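Local coordinates for protein cytochrome C (Marichromatium purpuratum 984, PDB 5LO9) that probably oxidises thiosulfate to tetrathionate as a multihaem c-type cytochrome that passes the electrons from haem to haem, at residues Gly264-Leu267 with Asn272-Pro275; Arg296-Asp299 with Met303-Ala306; Glu325-Cys330 with Ala355-Ile360; Met335-Gln338 with Gln344-Glu347. One frame throughout, in Å; residues are numbered along the deposited sequence.

All four contacts lie in the half of the chain that carries the haem beside the bound thiosulfate, and they follow the sequence, except that contact 4 is nested inside the loop that contact 3 closes. Contact 3 is the hub: it joins helices 323-332 and 351-363 and touches each of the others, with centres about 12 Å from contacts 1 and 4 and about 14 Å from contact 2. Contact 1 ties helix 256-269 to the loop after it, and that helix packs on helix 351-363. Contacts 2 and 4, about 23 Å apart between centres, do not touch, yet line opposite faces of one haem through Met303 and Met335. Contact 3 holds the thiosulfate-bound Cys330.

Contact 1: Gly264-Leu267 with Asn272-Pro275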
# COMPACT_ATOMS: atom_id res chain seq x y z
N GLY A 264 12.88 4.67 -7.01
CA GLY A 264 11.69 4.20 -7.69
C GLY A 264 11.40 5.02 -8.93
O GLY A 264 10.96 4.49 -9.96
N ALA A 265 11.64 6.32 -8.87
CA ALA A 265 11.47 7.12 -10.07
C ALA A 265 12.47 6.73 -11.14
O ALA A 265 12.15 6.79 -12.33
CB ALA A 265 11.64 8.60 -9.77
N ARG A 266 13.67 6.32 -10.75
CA ARG A 266 14.61 5.94 -11.79
C ARG A 266 14.37 4.52 -12.31
O ARG A 266 14.56 4.26 -13.50
CB ARG A 266 16.04 6.18 -11.27
CG ARG A 266 17.02 5.05 -11.26
CD ARG A 266 18.47 5.56 -11.46
NE ARG A 266 19.05 4.82 -12.59
CZ ARG A 266 19.65 5.36 -13.65
NH1 ARG A 266 19.77 6.68 -13.73
NH2 ARG A 266 20.12 4.57 -14.64
N LEU A 267 13.88 3.61 -11.47
CA LEU A 267 13.51 2.31 -11.98
C LEU A 267 12.32 2.40 -12.92
O LEU A 267 12.20 1.62 -13.86
CB LEU A 267 13.18 1.39 -10.84
CG LEU A 267 14.26 1.02 -9.83
CD1 LEU A 267 13.68 -0.01 -8.84
CD2 LEU A 267 15.44 0.45 -10.54
N ASN A 272 14.82 -0.96 -17.90
CA ASN A 272 15.51 -1.99 -18.66
C ASN A 272 17.03 -1.92 -18.53
O ASN A 272 17.71 -2.88 -18.90
CB ASN A 272 15.14 -1.87 -20.14
CG ASN A 272 15.68 -0.62 -20.75
OD1 ASN A 272 15.39 0.48 -20.30
ND2 ASN A 272 16.56 -0.78 -21.71
N THR A 273 17.56 -0.82 -18.00
CA THR A 273 18.99 -0.61 -17.91
C THR A 273 19.55 -0.53 -16.50
O THR A 273 20.76 -0.72 -16.32
CB THR A 273 19.38 0.68 -18.63
OG1 THR A 273 18.83 1.79 -17.90
CG2 THR A 273 18.83 0.67 -20.00
N ASP A 274 18.73 -0.21 -15.51
CA ASP A 274 19.22 -0.12 -14.15
C ASP A 274 19.64 -1.51 -13.64
O ASP A 274 18.89 -2.49 -13.81
CB ASP A 274 18.16 0.48 -13.24
CG ASP A 274 18.69 0.78 -11.86
OD1 ASP A 274 19.11 1.94 -11.63
OD2 ASP A 274 18.70 -0.15 -11.02
N PRO A 275 20.80 -1.62 -12.98
CA PRO A 275 21.30 -2.95 -12.56
C PRO A 275 20.36 -3.70 -11.64
O PRO A 275 20.37 -4.94 -11.66
CB PRO A 275 22.61 -2.62 -11.84
CG PRO A 275 23.02 -1.31 -12.40
CD PRO A 275 21.75 -0.56 -12.63
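Asp274 swings its CG away from its own backbone N (chi1 -172°), which sends the carboxylate across to helix 256-269, and the Arg266 chain, bent at chi2 and chi3, comes round to meet it. The result is a salt bridge through a single N-H: Arg266 NE donates to Asp274 OD1 over 3.0 Å, with 154° at the hydrogen. The oxygen lies near the guanidinium plane and receives the bond on its anti lone pair, the one turned from OD2. The two flat groups are twisted 47° apart, as suits one bond rather than a paired, bidentate grip. Next to it in the helix, Leu267 lays CD2 against the carboxylate, 3.5 Å from Asp274 CG. Asp274 OD2 takes the backbone N of Arg276, closing an Asx turn that fixes the carboxylate from the loop side. Replacing Asp274 with an alanine removes both oxygens and would probably leave Arg266 NE without its charged mate here and Arg276 N without its acceptor. The loop thus folds back on the helix it has just left. Leu267 also packs on Val352 and Leu356 of helix 351-363, and Asn272 ND2 hydrogen-bonds Gly417 O, just before strand 418-421.

Contact 2: Arg296-Asp299 with Met303-Ala306; sequences RRAD and MWAA. With HEC (heme c), chain E.
The firm part of this contact is the edge of Trp304, which sits against the backbone of Arg296. NE1 gives its hydrogen to Arg296 O at 2.9 Å, with 164° at the hydrogen, and the oxygen lies close to the indole plane. Relative to the carbonyl, the donor stands 47° out of the peptide plane. Trp304 has CG between its backbone N and carbonyl carbon, which turns the indole back toward the loop, and Ala298 CB borders the benzene edge 4.1 Å from Trp304 CZ2. Phe244 meets the same indole. Losing the indole to a leucine would probably leave Arg296 O without this donor and open a gap beside Ala298 and Phe244. The other side is looser and partly exposed: Arg296 and Arg297 set off away from the 303-306 segment, Arg296 NH2 hydrogen-bonding Pro247 O and Arg297 NH2 in a salt bridge with Asp117. On the inner side Met303 lays CE 3.6 Å from C3A of the haem, and Ala306 CB comes 3.5 Å from propionate O1A. The turn comes shortly after the CXXCH motif of a c-type cytochrome, and Met303 and Ala306 at its far end cover the haem on the side of its axial ligand His291.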
# COMPACT_ATOMS: atom_id res chain seq x y z
N ARG A 296 3.02 10.45 -14.18
CA ARG A 296 2.23 11.58 -13.67
C ARG A 296 1.06 11.99 -14.55
O ARG A 296 0.19 12.73 -14.07
CB ARG A 296 3.12 12.80 -13.49
CG ARG A 296 4.37 12.59 -12.65
CD ARG A 296 5.30 13.74 -12.78
NE ARG A 296 6.19 13.94 -11.65
CZ ARG A 296 5.91 14.68 -10.60
NH1 ARG A 296 4.72 15.29 -10.48
NH2 ARG A 296 6.81 14.80 -9.65
N ARG A 297 0.99 11.52 -15.79
CA ARG A 297 0.10 12.11 -16.79
C ARG A 297 -1.32 11.56 -16.70
O ARG A 297 -1.57 10.36 -16.96
CB ARG A 297 0.64 11.84 -18.18
CG ARG A 297 -0.24 12.35 -19.29
CD ARG A 297 -0.05 13.81 -19.48
NE ARG A 297 -0.50 14.26 -20.79
CZ ARG A 297 -0.73 15.52 -21.13
NH1 ARG A 297 -0.57 16.50 -20.25
NH2 ARG A 297 -1.09 15.79 -22.35
N ALA A 298 -2.25 12.43 -16.37
CA ALA A 298 -3.65 12.06 -16.48
C ALA A 298 -3.96 11.57 -17.88
O ALA A 298 -3.46 12.10 -18.88
CB ALA A 298 -4.54 13.24 -16.15
N ASP A 299 -4.81 10.55 -17.93
CA ASP A 299 -5.25 9.87 -19.15
C ASP A 299 -4.13 9.06 -19.81
O ASP A 299 -4.32 8.54 -20.92
CB ASP A 299 -5.84 10.85 -20.16
CG ASP A 299 -7.16 11.48 -19.70
OD1 ASP A 299 -7.96 10.83 -18.96
OD2 ASP A 299 -7.40 12.64 -20.10
N MET A 303 0.09 6.96 -12.03
CA MET A 303 0.25 6.09 -10.88
C MET A 303 -0.49 6.63 -9.67
O MET A 303 -0.94 5.85 -8.82
CB MET A 303 1.74 5.94 -10.58
CG MET A 303 2.49 5.18 -11.66
SD MET A 303 2.06 3.41 -11.76
CE MET A 303 0.86 3.39 -13.09
N TRP A 304 -0.66 7.94 -9.60
CA TRP A 304 -1.39 8.48 -8.46
C TRP A 304 -2.84 8.02 -8.46
O TRP A 304 -3.43 7.83 -7.40
CB TRP A 304 -1.33 10.00 -8.43
CG TRP A 304 -1.48 10.70 -9.73
CD1 TRP A 304 -0.47 11.16 -10.53
CD2 TRP A 304 -2.69 11.08 -10.36
NE1 TRP A 304 -0.99 11.79 -11.61
CE2 TRP A 304 -2.36 11.76 -11.52
CE3 TRP A 304 -4.04 10.91 -10.04
CZ2 TRP A 304 -3.32 12.27 -12.38
CZ3 TRP A 304 -4.99 11.41 -10.90
CH2 TRP A 304 -4.63 12.08 -12.05
N ALA A 305 -3.44 7.79 -9.62
CA ALA A 305 -4.81 7.31 -9.58
C ALA A 305 -4.88 5.85 -9.22
O ALA A 305 -5.96 5.36 -8.87
CB ALA A 305 -5.49 7.52 -10.94
N ALA A 306 -3.76 5.14 -9.31
CA ALA A 306 -3.75 3.71 -9.06
C ALA A 306 -3.48 3.40 -7.60
O ALA A 306 -4.07 2.47 -7.05
CB ALA A 306 -2.70 3.04 -9.94
FE HEC E . 1.60 -0.65 -16.53
CHA HEC E . -1.79 -0.55 -15.61
CHB HEC E . 2.56 -0.14 -13.20
CHC HEC E . 4.99 -1.02 -17.43
CHD HEC E . 0.68 -0.74 -19.84
NA HEC E . 0.56 -0.38 -14.75
C1A HEC E . -0.76 -0.39 -14.59
C2A HEC E . -1.19 -0.19 -13.19
C3A HEC E . 0.07 -0.06 -12.48
C4A HEC E . 1.11 -0.20 -13.54
CMA HEC E . 0.25 0.18 -11.03
CAA HEC E . -2.60 -0.10 -12.66
CBA HEC E . -3.20 1.23 -13.10
CGA HEC E . -4.57 1.45 -12.48
O1A HEC E . -5.00 2.63 -12.48
O2A HEC E . -5.23 0.48 -12.01
NB HEC E . 3.43 -0.60 -15.54
C1B HEC E . 3.60 -0.38 -14.21
C2B HEC E . 5.00 -0.42 -13.79
C3B HEC E . 5.71 -0.69 -15.04
C4B HEC E . 4.64 -0.79 -16.04
CMB HEC E . 5.56 -0.20 -12.43
CAB HEC E . 7.19 -0.85 -15.21
CBB HEC E . 7.61 -2.09 -14.43
NC HEC E . 2.65 -0.86 -18.32
C1C HEC E . 3.98 -0.97 -18.49
C2C HEC E . 4.39 -1.01 -19.91
C3C HEC E . 3.10 -0.94 -20.62
C4C HEC E . 2.11 -0.83 -19.53
CMC HEC E . 5.80 -1.13 -20.44
CAC HEC E . 2.80 -0.90 -22.11
CBC HEC E . 3.49 -2.00 -22.84
ND HEC E . -0.23 -0.66 -17.52
C1D HEC E . -0.38 -0.70 -18.84
C2D HEC E . -1.80 -0.68 -19.26
C3D HEC E . -2.57 -0.63 -18.00
C4D HEC E . -1.47 -0.63 -17.01
CMD HEC E . -2.26 -0.73 -20.67
CAD HEC E . -4.07 -0.58 -17.78
CBD HEC E . -4.88 -1.74 -18.40
CGD HEC E . -4.60 -3.18 -17.90
O1D HEC E . -3.44 -3.68 -17.86
O2D HEC E . -5.60 -3.87 -17.56

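Contact 3: Glu325-Cys330 with Ala355-Ile360; sequences ERIQGC and ALQSYI. With HEC (heme c), chain E; THJ (thiosulfate), chain J; EDO (1,2-ethanediol), chain B; EDO (1,2-ethanediol), chain C.
One residue along from Ile327, which carries the meeting with Leu356 and Ile360, Arg326 fixes its guanidinium by a hydrogen bond from NE to Tyr310 OH. NH1 then stands 3.1 Å from thiosulfate O1, which lies at the guanidinium edge, while the haem covers one face, its CHA 3.5 Å above the plane and offset toward the rim. Between the helices the contact is wholly apolar. The axes of the two segments cross at 113° and approach no nearer than 11.3 Å, a distance that Ile327 spans with both of its branches. Its CG1 lies beside the backbone N (chi1 -70°) and carries CD1 to meet Ile360 CD1 tip to tip at 3.8 Å; CG2, on the other branch, reaches Leu356 CD1 at 3.9 Å and also borders haem methyl CMB. Gln357 adds its CG, 4.0 Å from Ile327 CD1. Helix 351-363 also faces the second subunit, where Gln357 and Ser358 pack on that subunit's Thr322 and Pro311. One helical turn on from Ile327 and Arg326, Cys330 SG is covalently joined to thiosulfate S2 at 2.1 Å. The same Cys330 SG stands 3.0 Å from haem FE. Ser334 OG hydrogen-bonds the thiosulfate. A substrate sulfur linked to a cysteine beside the iron, with an arginine near its sulfonate oxygens, is consistent with thiosulfate oxidation passing through a cysteine-bound adduct.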
# COMPACT_ATOMS: atom_id res chain seq x y z
N GLU A 325 1.30 -6.94 -6.19
CA GLU A 325 0.96 -8.03 -7.10
C GLU A 325 0.75 -7.48 -8.49
O GLU A 325 1.16 -8.07 -9.49
CB GLU A 325 -0.26 -8.78 -6.58
CG GLU A 325 0.15 -9.70 -5.45
CD GLU A 325 -0.96 -10.11 -4.49
OE1 GLU A 325 -2.15 -9.73 -4.67
OE2 GLU A 325 -0.61 -10.79 -3.51
N ARG A 326 0.16 -6.30 -8.56
CA ARG A 326 -0.08 -5.66 -9.84
C ARG A 326 1.23 -5.32 -10.52
O ARG A 326 1.42 -5.65 -11.70
CB ARG A 326 -0.94 -4.41 -9.59
CG ARG A 326 -1.32 -3.58 -10.75
CD ARG A 326 -1.75 -4.44 -11.88
NE ARG A 326 -2.90 -3.87 -12.53
CZ ARG A 326 -3.06 -3.83 -13.84
NH1 ARG A 326 -2.09 -4.29 -14.64
NH2 ARG A 326 -4.17 -3.28 -14.35
N ILE A 327 2.15 -4.71 -9.79
CA ILE A 327 3.43 -4.34 -10.37
C ILE A 327 4.18 -5.57 -10.86
O ILE A 327 4.84 -5.54 -11.91
CB ILE A 327 4.25 -3.56 -9.33
CG1 ILE A 327 3.62 -2.21 -9.13
CG2 ILE A 327 5.69 -3.35 -9.78
CD1 ILE A 327 4.10 -1.50 -7.91
N GLN A 328 4.07 -6.69 -10.14
CA GLN A 328 4.68 -7.92 -10.65
C GLN A 328 3.99 -8.42 -11.91
O GLN A 328 4.64 -8.99 -12.79
CB GLN A 328 4.66 -8.98 -9.57
CG GLN A 328 5.54 -8.62 -8.40
CD GLN A 328 5.39 -9.61 -7.28
OE1 GLN A 328 4.27 -10.00 -6.90
NE2 GLN A 328 6.52 -10.06 -6.76
N GLY A 329 2.68 -8.18 -12.04
CA GLY A 329 2.01 -8.50 -13.28
C GLY A 329 2.60 -7.75 -14.46
O GLY A 329 2.86 -8.33 -15.51
N CYS A 330 2.83 -6.45 -14.29
CA CYS A 330 3.46 -5.65 -15.33
C CYS A 330 4.85 -6.19 -15.70
O CYS A 330 5.24 -6.17 -16.87
CB CYS A 330 3.53 -4.20 -14.85
SG CYS A 330 2.00 -3.30 -15.19
N ALA A 355 11.08 0.31 -3.85
CA ALA A 355 11.26 1.64 -4.44
C ALA A 355 10.06 2.00 -5.32
O ALA A 355 9.51 3.10 -5.21
CB ALA A 355 12.58 1.70 -5.21
N LEU A 356 9.64 1.09 -6.19
CA LEU A 356 8.54 1.43 -7.07
C LEU A 356 7.31 1.78 -6.25
O LEU A 356 6.62 2.77 -6.54
CB LEU A 356 8.23 0.30 -8.04
CG LEU A 356 9.25 0.11 -9.19
CD1 LEU A 356 9.04 -1.27 -9.87
CD2 LEU A 356 9.10 1.23 -10.19
N GLN A 357 7.04 1.01 -5.20
CA GLN A 357 5.90 1.36 -4.37
C GLN A 357 6.12 2.66 -3.62
O GLN A 357 5.17 3.41 -3.39
CB GLN A 357 5.60 0.25 -3.39
CG GLN A 357 5.03 -0.97 -4.06
CD GLN A 357 4.53 -1.99 -3.09
OE1 GLN A 357 3.35 -2.01 -2.74
NE2 GLN A 357 5.42 -2.85 -2.64
N SER A 358 7.35 2.98 -3.24
CA SER A 358 7.57 4.27 -2.58
C SER A 358 7.36 5.43 -3.54
O SER A 358 6.74 6.45 -3.19
CB SER A 358 8.97 4.33 -2.00
OG SER A 358 9.11 3.42 -0.92
N TYR A 359 7.87 5.29 -4.76
CA TYR A 359 7.70 6.34 -5.75
C TYR A 359 6.22 6.53 -6.05
O TYR A 359 5.72 7.67 -6.07
CB TYR A 359 8.47 5.98 -7.02
CG TYR A 359 8.25 6.90 -8.17
CD1 TYR A 359 8.59 8.23 -8.08
CD2 TYR A 359 7.68 6.45 -9.34
CE1 TYR A 359 8.38 9.08 -9.12
CE2 TYR A 359 7.47 7.31 -10.41
CZ TYR A 359 7.83 8.62 -10.29
OH TYR A 359 7.62 9.49 -11.33
N ILE A 360 5.49 5.44 -6.24
CA ILE A 360 4.09 5.56 -6.59
C ILE A 360 3.31 6.18 -5.44
O ILE A 360 2.39 6.96 -5.65
CB ILE A 360 3.52 4.20 -6.98
CG1 ILE A 360 4.13 3.73 -8.30
CG2 ILE A 360 2.05 4.28 -7.08
CD1 ILE A 360 4.00 2.21 -8.57
FE HEC E . 1.60 -0.65 -16.53
CHA HEC E . -1.79 -0.55 -15.61
CHB HEC E . 2.56 -0.14 -13.20
CHC HEC E . 4.99 -1.02 -17.43
CHD HEC E . 0.68 -0.74 -19.84
NA HEC E . 0.56 -0.38 -14.75
C1A HEC E . -0.76 -0.39 -14.59
C2A HEC E . -1.19 -0.19 -13.19
C3A HEC E . 0.07 -0.06 -12.48
C4A HEC E . 1.11 -0.20 -13.54
CMA HEC E . 0.25 0.18 -11.03
CAA HEC E . -2.60 -0.10 -12.66
CBA HEC E . -3.20 1.23 -13.10
CGA HEC E . -4.57 1.45 -12.48
O1A HEC E . -5.00 2.63 -12.48
O2A HEC E . -5.23 0.48 -12.01
NB HEC E . 3.43 -0.60 -15.54
C1B HEC E . 3.60 -0.38 -14.21
C2B HEC E . 5.00 -0.42 -13.79
C3B HEC E . 5.71 -0.69 -15.04
C4B HEC E . 4.64 -0.79 -16.04
CMB HEC E . 5.56 -0.20 -12.43
CAB HEC E . 7.19 -0.85 -15.21
CBB HEC E . 7.61 -2.09 -14.43
NC HEC E . 2.65 -0.86 -18.32
C1C HEC E . 3.98 -0.97 -18.49
C2C HEC E . 4.39 -1.01 -19.91
C3C HEC E . 3.10 -0.94 -20.62
C4C HEC E . 2.11 -0.83 -19.53
CMC HEC E . 5.80 -1.13 -20.44
CAC HEC E . 2.80 -0.90 -22.11
CBC HEC E . 3.49 -2.00 -22.84
ND HEC E . -0.23 -0.66 -17.52
C1D HEC E . -0.38 -0.70 -18.84
C2D HEC E . -1.80 -0.68 -19.26
C3D HEC E . -2.57 -0.63 -18.00
C4D HEC E . -1.47 -0.63 -17.01
CMD HEC E . -2.26 -0.73 -20.67
CAD HEC E . -4.07 -0.58 -17.78
CBD HEC E . -4.88 -1.74 -18.40
CGD HEC E . -4.60 -3.18 -17.90
O1D HEC E . -3.44 -3.68 -17.86
O2D HEC E . -5.60 -3.87 -17.56
S1 THJ J . -0.06 -5.29 -17.31
O1 THJ J . -0.22 -6.22 -16.14
O2 THJ J . -1.35 -5.13 -18.06
O3 THJ J . 0.88 -5.93 -18.26
S2 THJ J . 0.70 -3.69 -16.79
C1 EDO B . 1.32 -11.48 -10.09
O1 EDO B . 2.16 -11.62 -8.89
C2 EDO B . 1.90 -11.96 -11.48
O2 EDO B . 3.09 -12.80 -11.48
C1 EDO C . 11.08 11.92 -11.90
O1 EDO C . 11.05 11.95 -13.31
C2 EDO C . 9.74 12.46 -11.36
O2 EDO C . 8.76 11.56 -10.78

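Contact 4: Met335-Gln338 with Gln344-Glu347; sequences MNAQ and QVPE. With HEC (heme c), chain E; EDO (1,2-ethanediol), chain V.
Ala337 fills most of this contact, its CB directed toward the 344-347 segment and standing 3.6 Å from Gln344 O. That oxygen is not left to the methyl alone, since His280 ND1 is hydrogen-bonded to it. Gln344 takes part through its main chain; its CB points away from the other segment. Val345 comes next, with CG1 4.2 Å from Ala337 CB, and its isopropyl group goes on to Phe331 and Arg332, the end of helix 323-332. Both segments belong to the long loop between helices 323-332 and 351-363, which in this c-type cytochrome fold passes over the haem on the side where Cys330 sits, and Ala337 opens a short 3-10 turn in it. Met335, just ahead of that turn, bends at chi2 and chi3 (-59° and -61°), which curls SD back to 3.8 Å from haem methyl CMC. The turn itself is pinned by side chains: Gln338 NE2 donates to Asn336 OD1 at 3.1 Å, near both amide planes. Asn431 ND2 bonds the same OD1, and Gln338 NE2 also reaches Gln477 O. On the returning limb of the loop, Pro346 O is probably hydrogen-bonded to Gln328 NE2, tying that segment to helix 323-332.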
# COMPACT_ATOMS: atom_id res chain seq x y z
N MET A 335 6.91 -6.22 -19.33
CA MET A 335 8.37 -6.32 -19.34
C MET A 335 8.89 -7.71 -19.69
O MET A 335 10.11 -7.93 -19.68
CB MET A 335 8.94 -5.90 -17.97
CG MET A 335 8.22 -4.73 -17.34
SD MET A 335 8.19 -3.17 -18.30
CE MET A 335 9.97 -2.83 -18.40
N ASN A 336 8.01 -8.68 -19.95
CA ASN A 336 8.39 -9.99 -20.48
C ASN A 336 9.48 -10.68 -19.65
O ASN A 336 10.50 -11.14 -20.17
CB ASN A 336 8.86 -9.83 -21.91
CG ASN A 336 8.91 -11.11 -22.62
OD1 ASN A 336 8.01 -11.94 -22.47
ND2 ASN A 336 9.95 -11.30 -23.43
N ALA A 337 9.23 -10.80 -18.34
CA ALA A 337 10.29 -11.21 -17.42
C ALA A 337 10.75 -12.63 -17.69
O ALA A 337 11.87 -12.99 -17.32
CB ALA A 337 9.81 -11.07 -15.99
N GLN A 338 9.91 -13.45 -18.32
CA GLN A 338 10.30 -14.82 -18.62
C GLN A 338 11.57 -14.85 -19.48
O GLN A 338 12.40 -15.76 -19.34
CB GLN A 338 9.17 -15.53 -19.35
CG GLN A 338 8.83 -14.94 -20.73
CD GLN A 338 7.58 -15.55 -21.33
OE1 GLN A 338 7.15 -16.62 -20.90
NE2 GLN A 338 6.94 -14.82 -22.26
N GLN A 344 12.51 -14.22 -14.01
CA GLN A 344 11.50 -14.09 -12.96
C GLN A 344 11.08 -12.65 -12.78
O GLN A 344 11.82 -11.72 -13.09
CB GLN A 344 12.03 -14.50 -11.60
CG GLN A 344 12.40 -15.94 -11.41
CD GLN A 344 13.29 -16.07 -10.18
OE1 GLN A 344 12.86 -15.73 -9.07
NE2 GLN A 344 14.56 -16.48 -10.39
N VAL A 345 9.90 -12.46 -12.19
CA VAL A 345 9.54 -11.11 -11.78
C VAL A 345 10.32 -10.79 -10.52
O VAL A 345 10.89 -11.68 -9.89
CB VAL A 345 8.03 -10.93 -11.53
CG1 VAL A 345 7.23 -11.40 -12.69
CG2 VAL A 345 7.60 -11.62 -10.29
N PRO A 346 10.43 -9.53 -10.14
CA PRO A 346 11.25 -9.19 -8.98
C PRO A 346 10.62 -9.69 -7.70
O PRO A 346 9.39 -9.79 -7.60
CB PRO A 346 11.31 -7.66 -9.01
CG PRO A 346 10.81 -7.29 -10.34
CD PRO A 346 9.87 -8.34 -10.79
N GLU A 347 11.47 -10.00 -6.71
CA GLU A 347 10.97 -10.45 -5.41
C GLU A 347 10.10 -9.37 -4.79
O GLU A 347 10.38 -8.15 -4.90
CB GLU A 347 12.12 -10.79 -4.47
CG GLU A 347 12.34 -12.30 -4.22
CD GLU A 347 13.50 -12.54 -3.25
OE1 GLU A 347 13.59 -11.79 -2.23
OE2 GLU A 347 14.30 -13.47 -3.50
FE HEC E . 1.60 -0.65 -16.53
CHA HEC E . -1.79 -0.55 -15.61
CHB HEC E . 2.56 -0.14 -13.20
CHC HEC E . 4.99 -1.02 -17.43
CHD HEC E . 0.68 -0.74 -19.84
NA HEC E . 0.56 -0.38 -14.75
C1A HEC E . -0.76 -0.39 -14.59
C2A HEC E . -1.19 -0.19 -13.19
C3A HEC E . 0.07 -0.06 -12.48
C4A HEC E . 1.11 -0.20 -13.54
CMA HEC E . 0.25 0.18 -11.03
CAA HEC E . -2.60 -0.10 -12.66
CBA HEC E . -3.20 1.23 -13.10
CGA HEC E . -4.57 1.45 -12.48
O1A HEC E . -5.00 2.63 -12.48
O2A HEC E . -5.23 0.48 -12.01
NB HEC E . 3.43 -0.60 -15.54
C1B HEC E . 3.60 -0.38 -14.21
C2B HEC E . 5.00 -0.42 -13.79
C3B HEC E . 5.71 -0.69 -15.04
C4B HEC E . 4.64 -0.79 -16.04
CMB HEC E . 5.56 -0.20 -12.43
CAB HEC E . 7.19 -0.85 -15.21
CBB HEC E . 7.61 -2.09 -14.43
NC HEC E . 2.65 -0.86 -18.32
C1C HEC E . 3.98 -0.97 -18.49
C2C HEC E . 4.39 -1.01 -19.91
C3C HEC E . 3.10 -0.94 -20.62
C4C HEC E . 2.11 -0.83 -19.53
CMC HEC E . 5.80 -1.13 -20.44
CAC HEC E . 2.80 -0.90 -22.11
CBC HEC E . 3.49 -2.00 -22.84
ND HEC E . -0.23 -0.66 -17.52
C1D HEC E . -0.38 -0.70 -18.84
C2D HEC E . -1.80 -0.68 -19.26
C3D HEC E . -2.57 -0.63 -18.00
C4D HEC E . -1.47 -0.63 -17.01
CMD HEC E . -2.26 -0.73 -20.67
CAD HEC E . -4.07 -0.58 -17.78
CBD HEC E . -4.88 -1.74 -18.40
CGD HEC E . -4.60 -3.18 -17.90
O1D HEC E . -3.44 -3.68 -17.86
O2D HEC E . -5.60 -3.87 -17.56
C1 EDO V . 15.94 -18.58 -17.72
O1 EDO V . 17.09 -18.72 -16.87
C2 EDO V . 16.09 -17.30 -18.55
O2 EDO V . 15.01 -17.19 -19.49